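Local coordinates for protein receptor-type adenylate cyclase GRESAG 4.1 (Trypanosoma brucei, PDB 1FX2) that converts ATP to cyclic AMP and diphosphate through its class III cyclase catalytic domain, using magnesium, and could serve as a receptor for an unknown ligand, at residues L33-M44 and H88-D96. Residues are numbered along the deposited sequence; the frame is centred on the assembly and turned at random.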
loop_
_atom_site.group_PDB
_atom_site.type_symbol
_atom_site.label_atom_id
_atom_site.label_comp_id
_atom_site.label_asym_id
_atom_site.label_seq_id
_atom_site.Cartn_x
_atom_site.Cartn_y
_atom_site.Cartn_z
ATOM N N LEU A 33 13.570 27.403 24.360
ATOM C CA LEU A 33 14.395 26.488 23.519
ATOM C C LEU A 33 13.808 26.418 22.114
ATOM O O LEU A 33 14.551 26.253 21.172
ATOM C CB LEU A 33 14.388 25.021 24.062
ATOM C CG LEU A 33 14.784 24.720 25.491
ATOM C CD1 LEU A 33 14.524 23.202 25.757
ATOM C CD2 LEU A 33 16.260 25.094 25.584
ATOM N N MET A 34 12.488 26.552 21.965
ATOM C CA MET A 34 11.903 26.319 20.641
ATOM C C MET A 34 12.350 27.308 19.535
ATOM O O MET A 34 12.525 26.917 18.388
ATOM C CB MET A 34 10.358 26.159 20.760
ATOM C CG MET A 34 9.901 24.861 21.380
ATOM S SD MET A 34 10.444 23.388 20.437
ATOM C CE MET A 34 9.219 23.395 19.120
ATOM N N PRO A 35 12.477 28.606 19.831
ATOM C CA PRO A 35 12.930 29.441 18.724
ATOM C C PRO A 35 14.210 28.975 18.071
ATOM O O PRO A 35 14.306 28.879 16.858
ATOM C CB PRO A 35 13.078 30.846 19.375
ATOM C CG PRO A 35 12.011 30.822 20.475
ATOM C CD PRO A 35 12.082 29.378 21.049
ATOM N N ASP A 36 15.212 28.626 18.890
ATOM C CA ASP A 36 16.467 28.191 18.312
ATOM C C ASP A 36 16.332 26.764 17.695
ATOM O O ASP A 36 16.926 26.544 16.646
ATOM C CB ASP A 36 17.496 28.091 19.413
ATOM C CG ASP A 36 18.025 29.435 19.890
ATOM O OD1 ASP A 36 17.805 30.462 19.267
ATOM O OD2 ASP A 36 18.736 29.426 20.919
ATOM N N ALA A 37 15.498 25.914 18.317
ATOM C CA ALA A 37 15.401 24.558 17.751
ATOM C C ALA A 37 14.708 24.609 16.432
ATOM O O ALA A 37 15.126 23.946 15.498
ATOM C CB ALA A 37 14.656 23.616 18.689
ATOM N N VAL A 38 13.635 25.423 16.331
ATOM C CA VAL A 38 12.909 25.449 15.083
ATOM C C VAL A 38 13.753 26.153 14.022
ATOM O O VAL A 38 13.726 25.767 12.898
ATOM C CB VAL A 38 11.473 26.048 15.196
ATOM C CG1 VAL A 38 10.713 25.951 13.862
ATOM C CG2 VAL A 38 10.659 25.230 16.287
ATOM N N ALA A 39 14.482 27.224 14.389
ATOM C CA ALA A 39 15.361 27.840 13.411
ATOM C C ALA A 39 16.391 26.837 12.881
ATOM O O ALA A 39 16.620 26.817 11.666
ATOM C CB ALA A 39 16.062 29.052 14.054
ATOM N N ALA A 40 16.895 25.934 13.745
ATOM C CA ALA A 40 17.866 24.948 13.245
ATOM C C ALA A 40 17.161 23.968 12.287
ATOM O O ALA A 40 17.746 23.530 11.294
ATOM C CB ALA A 40 18.560 24.212 14.401
ATOM N N HIS A 41 15.936 23.593 12.687
ATOM C CA HIS A 41 15.097 22.720 11.820
ATOM C C HIS A 41 14.990 23.330 10.442
ATOM O O HIS A 41 15.157 22.638 9.444
ATOM C CB HIS A 41 13.694 22.540 12.572
ATOM C CG HIS A 41 12.535 22.180 11.689
ATOM N ND1 HIS A 41 11.843 23.139 10.961
ATOM C CD2 HIS A 41 11.819 21.033 11.569
ATOM C CE1 HIS A 41 10.731 22.591 10.455
ATOM N NE2 HIS A 41 10.711 21.299 10.793
ATOM N N HIS A 42 14.629 24.609 10.371
ATOM C CA HIS A 42 14.497 25.227 9.035
ATOM C C HIS A 42 15.812 25.257 8.264
ATOM O O HIS A 42 15.844 25.073 7.058
ATOM C CB HIS A 42 13.961 26.647 9.188
ATOM C CG HIS A 42 12.476 26.757 9.320
ATOM N ND1 HIS A 42 11.732 25.950 10.145
ATOM C CD2 HIS A 42 11.590 27.604 8.742
ATOM C CE1 HIS A 42 10.458 26.295 10.092
ATOM N NE2 HIS A 42 10.340 27.287 9.228
ATOM N N ARG A 43 16.919 25.549 8.960
ATOM C CA ARG A 43 18.175 25.558 8.240
ATOM C C ARG A 43 18.507 24.181 7.661
ATOM O O ARG A 43 18.960 24.053 6.528
ATOM C CB ARG A 43 19.283 26.015 9.196
ATOM C CG ARG A 43 19.219 27.446 9.531
ATOM C CD ARG A 43 20.559 27.799 10.199
ATOM N NE ARG A 43 20.784 27.072 11.464
ATOM C CZ ARG A 43 20.349 27.519 12.648
ATOM N NH1 ARG A 43 19.655 28.667 12.714
ATOM N NH2 ARG A 43 20.743 26.914 13.756
ATOM N N MET A 44 18.272 23.101 8.454
ATOM C CA MET A 44 18.555 21.742 7.950
ATOM C C MET A 44 17.611 21.382 6.793
ATOM O O MET A 44 18.078 20.837 5.792
ATOM C CB MET A 44 18.468 20.727 9.060
ATOM C CG MET A 44 19.633 20.878 10.063
ATOM S SD MET A 44 19.697 19.502 11.245
ATOM C CE MET A 44 18.285 20.025 12.341
ATOM N N HIS A 88 21.923 15.674 14.518
ATOM C CA HIS A 88 22.104 17.030 15.032
ATOM C C HIS A 88 22.229 17.108 16.558
ATOM O O HIS A 88 21.545 16.442 17.248
ATOM C CB HIS A 88 20.905 17.893 14.587
ATOM C CG HIS A 88 20.991 19.325 14.961
ATOM N ND1 HIS A 88 21.834 20.201 14.281
ATOM C CD2 HIS A 88 20.331 20.048 15.889
ATOM C CE1 HIS A 88 21.663 21.410 14.812
ATOM N NE2 HIS A 88 20.768 21.349 15.782
ATOM N N ASP A 89 23.108 17.996 17.032
ATOM C CA ASP A 89 23.242 18.236 18.475
ATOM C C ASP A 89 22.277 19.378 18.816
ATOM O O ASP A 89 22.467 20.558 18.493
ATOM C CB ASP A 89 24.660 18.655 18.796
ATOM C CG ASP A 89 24.837 18.916 20.292
ATOM O OD1 ASP A 89 23.869 18.797 21.078
ATOM O OD2 ASP A 89 25.967 19.203 20.679
ATOM N N TRP A 90 21.207 19.006 19.462
ATOM C CA TRP A 90 20.157 19.953 19.858
ATOM C C TRP A 90 20.502 20.729 21.117
ATOM O O TRP A 90 19.754 21.652 21.480
ATOM C CB TRP A 90 18.794 19.185 20.045
ATOM C CG TRP A 90 18.298 18.559 18.767
ATOM C CD1 TRP A 90 18.571 17.310 18.353
ATOM C CD2 TRP A 90 17.575 19.207 17.729
ATOM N NE1 TRP A 90 18.081 17.102 17.099
ATOM C CE2 TRP A 90 17.453 18.256 16.670
ATOM C CE3 TRP A 90 17.040 20.508 17.592
ATOM C CZ2 TRP A 90 16.800 18.558 15.466
ATOM C CZ3 TRP A 90 16.394 20.813 16.383
ATOM C CH2 TRP A 90 16.277 19.842 15.344
ATOM N N GLY A 91 21.569 20.296 21.790
ATOM C CA GLY A 91 22.036 21.048 22.973
ATOM C C GLY A 91 21.126 20.943 24.174
ATOM O O GLY A 91 21.344 21.676 25.139
ATOM N N THR A 92 20.223 19.961 24.181
ATOM C CA THR A 92 19.302 19.750 25.269
ATOM C C THR A 92 18.711 18.351 25.182
ATOM O O THR A 92 18.543 17.843 24.065
ATOM C CB THR A 92 18.113 20.806 25.242
ATOM O OG1 THR A 92 17.277 20.570 26.371
ATOM C CG2 THR A 92 17.239 20.627 23.963
ATOM N N ASN A 93 18.312 17.774 26.329
ATOM C CA ASN A 93 17.561 16.490 26.319
ATOM C C ASN A 93 16.130 16.813 26.642
ATOM O O ASN A 93 15.299 15.892 26.695
ATOM C CB ASN A 93 18.039 15.510 27.408
ATOM C CG ASN A 93 19.453 15.037 27.189
ATOM O OD1 ASN A 93 19.850 14.704 26.082
ATOM N ND2 ASN A 93 20.234 15.071 28.262
ATOM N N ALA A 94 15.787 18.108 26.773
ATOM C CA ALA A 94 14.425 18.434 27.217
ATOM C C ALA A 94 13.303 18.042 26.237
ATOM O O ALA A 94 12.202 17.708 26.631
ATOM C CB ALA A 94 14.285 19.904 27.513
ATOM N N LEU A 95 13.592 18.172 24.979
ATOM C CA LEU A 95 12.604 17.811 23.971
ATOM C C LEU A 95 12.360 16.279 23.934
ATOM O O LEU A 95 11.186 15.829 23.925
ATOM C CB LEU A 95 13.246 18.380 22.710
ATOM C CG LEU A 95 12.958 19.870 22.556
ATOM C CD1 LEU A 95 14.085 20.582 21.851
ATOM C CD2 LEU A 95 11.666 20.139 21.878
ATOM N N ASP A 96 13.439 15.487 24.075
ATOM C CA ASP A 96 13.311 14.021 24.162
ATOM C C ASP A 96 12.565 13.630 25.436
ATOM O O ASP A 96 11.699 12.755 25.419
ATOM C CB ASP A 96 14.684 13.400 24.092
ATOM C CG ASP A 96 15.268 13.499 22.706
ATOM O OD1 ASP A 96 16.008 14.455 22.399
ATOM O OD2 ASP A 96 14.871 12.641 21.872
#
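Ala-37 and Trp-90 bring the two backbones to 6.9 Å between CA atoms, and Leu-33 faces Thr-92 farther along, where helix 34-51 begins. The loop 88-93 thus runs antiparallel to the helix, meeting Met-44 first and Leu-33 last, with no hydrogen bond between them; the join is mostly apolar, setting Ala-37, Ala-40 and Met-44 against two aromatic rings at one end and Leu-33 and Met-34 against Ala-94 and Leu-95 at the other. The benzo end of the Trp-90 indole points its edge at Ala-37: CZ3 lies 4.0 Å from Ala-37 CB, while Ala-37 O sits near the ring plane. The indole is further fixed by NE1, which donates a hydrogen bond to Phe-85 O, and by His-88, whose CD2 lies over the centre of one indole face. Met-44 closes this corner. Its chain is extended at chi2 and then bends at chi3 (-76°), which lays the methyl CE over a face of the His-88 imidazole, 4.0 Å from the ring centroid and 17° off its normal, a CH-pi contact; the same methyl reaches Trp-90 CH2 at 3.6 Å. At the other end Leu-33 CD1 rests 3.7 Å from Ala-94 CB, and Met-34 SD meets Leu-95 CD2 beside Leu-26. Thr-92 precedes the turn into helix 94-109, and its OG1 accepts a capping hydrogen bond from Ala-94 N over 2.9 Å. The example illustrates how, in a class III cyclase catalytic domain, the loop connecting helices 71-87 and 94-109 is packed against helix 34-51, with Met-34 near Asp-62, a predicted magnesium ligand.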